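Side-chain contact in dioxygenase (Pseudomonas brassicacearum, PDB 5V2D), which probably cleaves the central double bond of lignin-derived stilbenes with molecular oxygen at an iron centre held by four histidines: residues 107-110 against 111-115. Sequence-based numbering, arbitrary orientation.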
loop_
_atom_site.group_PDB
_atom_site.type_symbol
_atom_site.label_atom_id
_atom_site.label_comp_id
_atom_site.label_asym_id
_atom_site.label_seq_id
_atom_site.Cartn_x
_atom_site.Cartn_y
_atom_site.Cartn_z
ATOM N N ASP A 107 3.634 -6.709 -19.086
ATOM C CA ASP A 107 3.242 -7.612 -20.155
ATOM C C ASP A 107 1.682 -7.699 -20.198
ATOM O O ASP A 107 1.114 -7.787 -21.252
ATOM C CB ASP A 107 3.739 -9.022 -19.963
ATOM C CG ASP A 107 5.246 -9.157 -19.966
ATOM O OD1 ASP A 107 5.958 -8.287 -20.351
ATOM O OD2 ASP A 107 5.752 -10.268 -19.633
ATOM N N ARG A 108 1.044 -7.701 -19.036
ATOM C CA ARG A 108 -0.403 -7.810 -18.944
ATOM C C ARG A 108 -1.096 -6.635 -19.660
ATOM O O ARG A 108 -2.035 -6.837 -20.442
ATOM C CB ARG A 108 -0.850 -7.850 -17.513
ATOM C CG ARG A 108 -2.350 -7.736 -17.281
ATOM C CD ARG A 108 -2.696 -8.071 -15.842
ATOM N NE ARG A 108 -4.064 -7.749 -15.448
ATOM C CZ ARG A 108 -4.708 -8.314 -14.438
ATOM N NH1 ARG A 108 -5.937 -7.863 -14.114
ATOM N NH2 ARG A 108 -4.198 -9.299 -13.747
ATOM N N LEU A 109 -0.656 -5.429 -19.337
ATOM C CA LEU A 109 -1.179 -4.254 -20.011
ATOM C C LEU A 109 -0.960 -4.310 -21.528
ATOM O O LEU A 109 -1.841 -3.972 -22.305
ATOM C CB LEU A 109 -0.613 -2.986 -19.452
ATOM C CG LEU A 109 -1.097 -1.687 -20.119
ATOM C CD1 LEU A 109 -2.539 -1.435 -19.830
ATOM C CD2 LEU A 109 -0.380 -0.467 -19.605
ATOM N N LEU A 110 0.241 -4.646 -21.942
ATOM C CA LEU A 110 0.532 -4.604 -23.368
ATOM C C LEU A 110 -0.248 -5.678 -24.131
ATOM O O LEU A 110 -0.605 -5.476 -25.292
ATOM C CB LEU A 110 2.032 -4.765 -23.620
ATOM C CG LEU A 110 2.886 -3.603 -23.152
ATOM C CD1 LEU A 110 4.348 -3.775 -23.425
ATOM C CD2 LEU A 110 2.425 -2.252 -23.673
ATOM N N ALA A 111 -0.509 -6.817 -23.501
ATOM C CA ALA A 111 -1.340 -7.811 -24.155
ATOM C C ALA A 111 -2.795 -7.285 -24.326
ATOM O O ALA A 111 -3.432 -7.467 -25.355
ATOM C CB ALA A 111 -1.288 -9.155 -23.433
ATOM N N GLN A 112 -3.315 -6.641 -23.293
ATOM C CA GLN A 112 -4.668 -6.077 -23.398
ATOM C C GLN A 112 -4.716 -5.012 -24.449
ATOM O O GLN A 112 -5.687 -4.982 -25.231
ATOM C CB GLN A 112 -5.159 -5.523 -22.030
ATOM C CG GLN A 112 -5.320 -6.588 -20.966
ATOM C CD GLN A 112 -6.105 -6.119 -19.740
ATOM O OE1 GLN A 112 -6.576 -4.963 -19.745
ATOM N NE2 GLN A 112 -6.417 -7.058 -18.782
ATOM N N ARG A 113 -3.701 -4.161 -24.518
ATOM C CA ARG A 113 -3.669 -3.141 -25.557
ATOM C C ARG A 113 -3.571 -3.786 -26.979
ATOM O O ARG A 113 -4.163 -3.305 -27.910
ATOM C CB ARG A 113 -2.514 -2.179 -25.388
ATOM C CG ARG A 113 -2.754 -1.177 -24.224
ATOM C CD ARG A 113 -1.653 -0.198 -24.160
ATOM N NE ARG A 113 -1.919 0.847 -23.192
ATOM C CZ ARG A 113 -1.210 1.960 -23.085
ATOM N NH1 ARG A 113 -0.027 2.128 -23.731
ATOM N NH2 ARG A 113 -1.618 2.902 -22.212
ATOM N N ARG A 114 -2.872 -4.869 -27.087
ATOM C CA ARG A 114 -2.771 -5.589 -28.378
ATOM C C ARG A 114 -4.126 -6.104 -28.820
ATOM O O ARG A 114 -4.480 -5.943 -29.949
ATOM C CB ARG A 114 -1.803 -6.750 -28.215
ATOM C CG ARG A 114 -1.499 -7.564 -29.491
ATOM C CD ARG A 114 -0.720 -8.830 -29.099
ATOM N NE ARG A 114 -1.639 -9.817 -28.523
ATOM C CZ ARG A 114 -1.432 -10.492 -27.397
ATOM N NH1 ARG A 114 -0.278 -10.384 -26.689
ATOM N NH2 ARG A 114 -2.362 -11.360 -26.983
ATOM N N GLU A 115 -4.912 -6.670 -27.927
ATOM C CA GLU A 115 -6.217 -7.127 -28.264
ATOM C C GLU A 115 -7.311 -6.090 -28.171
ATOM O O GLU A 115 -8.386 -6.352 -28.626
ATOM C CB GLU A 115 -6.613 -8.302 -27.415
ATOM C CG GLU A 115 -5.599 -9.463 -27.464
ATOM C CD GLU A 115 -5.433 -10.065 -28.876
ATOM O OE1 GLU A 115 -6.453 -10.051 -29.603
ATOM O OE2 GLU A 115 -4.342 -10.557 -29.209
#
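R108 and Q112 sit one turn apart on helix 107-115 and run alongside each other in the same direction, yet they do not bond to each other. R108 NE is 4.1 Å from Q112 NE2, with the guanidinium and amide planes turned 34° apart; both nitrogens carry hydrogens, and both groups find acceptors beyond the helix. R108 NH2 donates to the carbonyl O of N137 and NH1 makes a weak bond to N82 OD1, while Q112 NE2 is taken up by N120 OD1. Q112 CG, beside its own backbone N (chi1 -64°), is thereby brought to 3.3 Å from R108 O, the acceptor that Q112 N also uses at 3.1 Å.

Backbone i to i+4 hydrogen bonds run through helix 107-115: A111 N gives to D107 O, R113 N to L109 O at 2.9 Å, R114 N to L110 O at 3.0 Å, and E115 N to A111 O. This is regular alpha-helix, two and a half turns long, in a chain with far more strand than helix, as expected for the seven-bladed propeller of carotenoid-cleavage-type oxygenases. The helix follows strand 96-103, whose Y103 touches both L109 and R113.

On that flank R113 runs out extended, obliquely across L109. The leucine's CD2 lies 4.0 Å above one face of the R113 guanidinium, displaced from the centre of the group. R113 NE donates to Q70 OE1, and NH2 forms a salt bridge with E42.

At the C-terminal end R114 turns back through a bend at chi3 (77°). R114 NE (2.9 Å) and NH2 both donate to E115 OE2 in a salt bridge, coming from its anti side, and that oxygen lies in the guanidinium plane. NH2 also donates to the carbonyl O of L132, and A111 O stands 4.2 Å above the centre of the R114 guanidinium.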